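Local structure of HcgC (Methanococcus maripaludis S2, 5O4J) at residues E38-K43 / P128-V133. The protein probably methylates a pyridinol precursor at carbon, using S-adenosylmethionine, during biosynthesis of the iron-guanylylpyridinol cofactor of [Fe]-hydrogenase. Residues are numbered along the deposited sequence; the frame is centred on the assembly and turned at random.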
loop_
_atom_site.group_PDB
_atom_site.type_symbol
_atom_site.label_atom_id
_atom_site.label_comp_id
_atom_site.label_asym_id
_atom_site.label_seq_id
_atom_site.Cartn_x
_atom_site.Cartn_y
_atom_site.Cartn_z
ATOM N N GLU A 38 -26.736 19.437 21.208
ATOM C CA GLU A 38 -26.784 19.631 22.660
ATOM C C GLU A 38 -28.206 19.568 23.213
ATOM O O GLU A 38 -28.553 20.258 24.178
ATOM C CB GLU A 38 -26.126 20.959 23.026
ATOM C CG GLU A 38 -24.660 21.014 22.637
ATOM C CD GLU A 38 -24.033 22.379 22.866
ATOM O OE1 GLU A 38 -22.795 22.483 22.752
ATOM O OE2 GLU A 38 -24.776 23.353 23.115
ATOM N N GLY A 39 -29.025 18.692 22.631
ATOM C CA GLY A 39 -30.372 18.484 23.128
ATOM C C GLY A 39 -31.346 19.595 22.826
ATOM O O GLY A 39 -32.466 19.573 23.346
ATOM N N GLU A 40 -30.959 20.571 22.009
ATOM C CA GLU A 40 -31.878 21.640 21.643
ATOM C C GLU A 40 -33.062 21.078 20.862
ATOM O O GLU A 40 -32.916 20.178 20.030
ATOM C CB GLU A 40 -31.154 22.712 20.821
ATOM C CG GLU A 40 -32.029 23.928 20.504
ATOM C CD GLU A 40 -31.256 25.117 19.952
ATOM O OE1 GLU A 40 -30.016 25.052 19.854
ATOM O OE2 GLU A 40 -31.901 26.137 19.629
ATOM N N GLU A 41 -34.244 21.604 21.154
ATOM C CA GLU A 41 -35.467 21.205 20.481
ATOM C C GLU A 41 -35.832 22.244 19.430
ATOM O O GLU A 41 -35.590 23.443 19.604
ATOM C CB GLU A 41 -36.596 21.033 21.500
ATOM C CG GLU A 41 -36.400 19.814 22.392
ATOM C CD GLU A 41 -37.413 19.724 23.517
ATOM O OE1 GLU A 41 -38.276 20.615 23.626
ATOM O OE2 GLU A 41 -37.348 18.749 24.290
ATOM N N PHE A 42 -36.413 21.768 18.332
ATOM C CA PHE A 42 -36.687 22.598 17.172
ATOM C C PHE A 42 -38.109 22.348 16.693
ATOM O O PHE A 42 -38.636 21.240 16.814
ATOM C CB PHE A 42 -35.700 22.303 16.027
ATOM C CG PHE A 42 -34.261 22.555 16.384
ATOM C CD1 PHE A 42 -33.688 23.808 16.198
ATOM C CD2 PHE A 42 -33.485 21.547 16.919
ATOM C CE1 PHE A 42 -32.362 24.037 16.537
ATOM C CE2 PHE A 42 -32.161 21.770 17.259
ATOM C CZ PHE A 42 -31.596 23.007 17.063
ATOM N N LYS A 43 -38.716 23.389 16.121
ATOM C CA LYS A 43 -40.068 23.265 15.594
ATOM C C LYS A 43 -40.068 22.632 14.213
ATOM O O LYS A 43 -40.953 21.828 13.894
ATOM C CB LYS A 43 -40.739 24.641 15.542
ATOM C CG LYS A 43 -41.202 25.146 16.900
ATOM C CD LYS A 43 -41.655 26.599 16.834
ATOM C CE LYS A 43 -42.315 27.039 18.134
ATOM N NZ LYS A 43 -41.347 27.109 19.267
ATOM N N PRO A 128 -32.444 30.128 10.294
ATOM C CA PRO A 128 -32.609 29.150 11.367
ATOM C C PRO A 128 -31.812 29.535 12.607
ATOM O O PRO A 128 -30.953 30.416 12.587
ATOM C CB PRO A 128 -32.056 27.861 10.743
ATOM C CG PRO A 128 -30.970 28.345 9.839
ATOM C CD PRO A 128 -31.410 29.710 9.328
ATOM N N LYS A 129 -32.135 28.855 13.703
ATOM C CA LYS A 129 -31.298 28.924 14.892
ATOM C C LYS A 129 -29.956 28.258 14.641
ATOM O O LYS A 129 -28.911 28.775 15.049
ATOM C CB LYS A 129 -32.020 28.248 16.055
ATOM C CG LYS A 129 -33.257 28.990 16.514
ATOM C CD LYS A 129 -34.004 28.199 17.568
ATOM C CE LYS A 129 -35.279 28.909 17.988
ATOM N NZ LYS A 129 -36.184 28.004 18.746
ATOM N N VAL A 130 -29.967 27.127 13.943
ATOM C CA VAL A 130 -28.780 26.311 13.723
ATOM C C VAL A 130 -28.710 25.932 12.250
ATOM O O VAL A 130 -29.720 25.541 11.653
ATOM C CB VAL A 130 -28.791 25.052 14.609
ATOM C CG1 VAL A 130 -27.621 24.129 14.283
ATOM C CG2 VAL A 130 -28.761 25.464 16.076
ATOM N N LEU A 131 -27.525 26.081 11.666
ATOM C CA LEU A 131 -27.220 25.618 10.322
ATOM C C LEU A 131 -26.050 24.651 10.408
ATOM O O LEU A 131 -25.021 24.980 11.000
ATOM C CB LEU A 131 -26.863 26.790 9.405
ATOM C CG LEU A 131 -26.294 26.414 8.033
ATOM C CD1 LEU A 131 -27.356 25.732 7.200
ATOM C CD2 LEU A 131 -25.750 27.643 7.323
ATOM N N ILE A 132 -26.209 23.462 9.825
ATOM C CA ILE A 132 -25.124 22.495 9.678
ATOM C C ILE A 132 -24.958 22.204 8.199
ATOM O O ILE A 132 -25.938 21.883 7.522
ATOM C CB ILE A 132 -25.408 21.188 10.437
ATOM C CG1 ILE A 132 -25.568 21.469 11.929
ATOM C CG2 ILE A 132 -24.296 20.172 10.186
ATOM C CD1 ILE A 132 -26.096 20.300 12.714
ATOM N N VAL A 133 -23.726 22.307 7.703
ATOM C CA VAL A 133 -23.382 21.966 6.327
ATOM C C VAL A 133 -22.380 20.824 6.369
ATOM O O VAL A 133 -21.372 20.905 7.079
ATOM C CB VAL A 133 -22.798 23.168 5.561
ATOM C CG1 VAL A 133 -22.356 22.772 4.137
ATOM C CG2 VAL A 133 -23.798 24.302 5.503
#
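F42 and K129, with V130 beside them, meet at the N-terminal ends of two strands of a mixed, largely parallel Rossmann-like sheet, where strands 42-48 and 130-134 lie on either side of strand 108-111. That strand keeps the backbones apart (F42 CA to K129 CA 8.6 Å), and side chains bridge the gap. F42 offers the edge of its ring: CZ lies 3.9 Å from CG2 of V130, and the two side chains cross at about a right angle. A large flat ring has the reach for this, while the branched V130 suits a buried strand and sets its CG2 methyl against the ring edge; L37 of helix 18-37 touches both side chains. Closer to solvent, the extended chain of K129 crosses that of E40 at a slant, and CB of the lysine approaches F42 CE1 at 4.3 Å. Long, flexible chains suit this margin, since their methylenes can pack while their charged ends can stay toward solvent. E40 has CG anti to its backbone nitrogen (chi1 -175°), which carries the carboxylate across to K129. The opposite charges probably attract without pairing directly: E40 OE2 stands 4.8 Å from K129 NZ but only 3.6 Å from K129 CD.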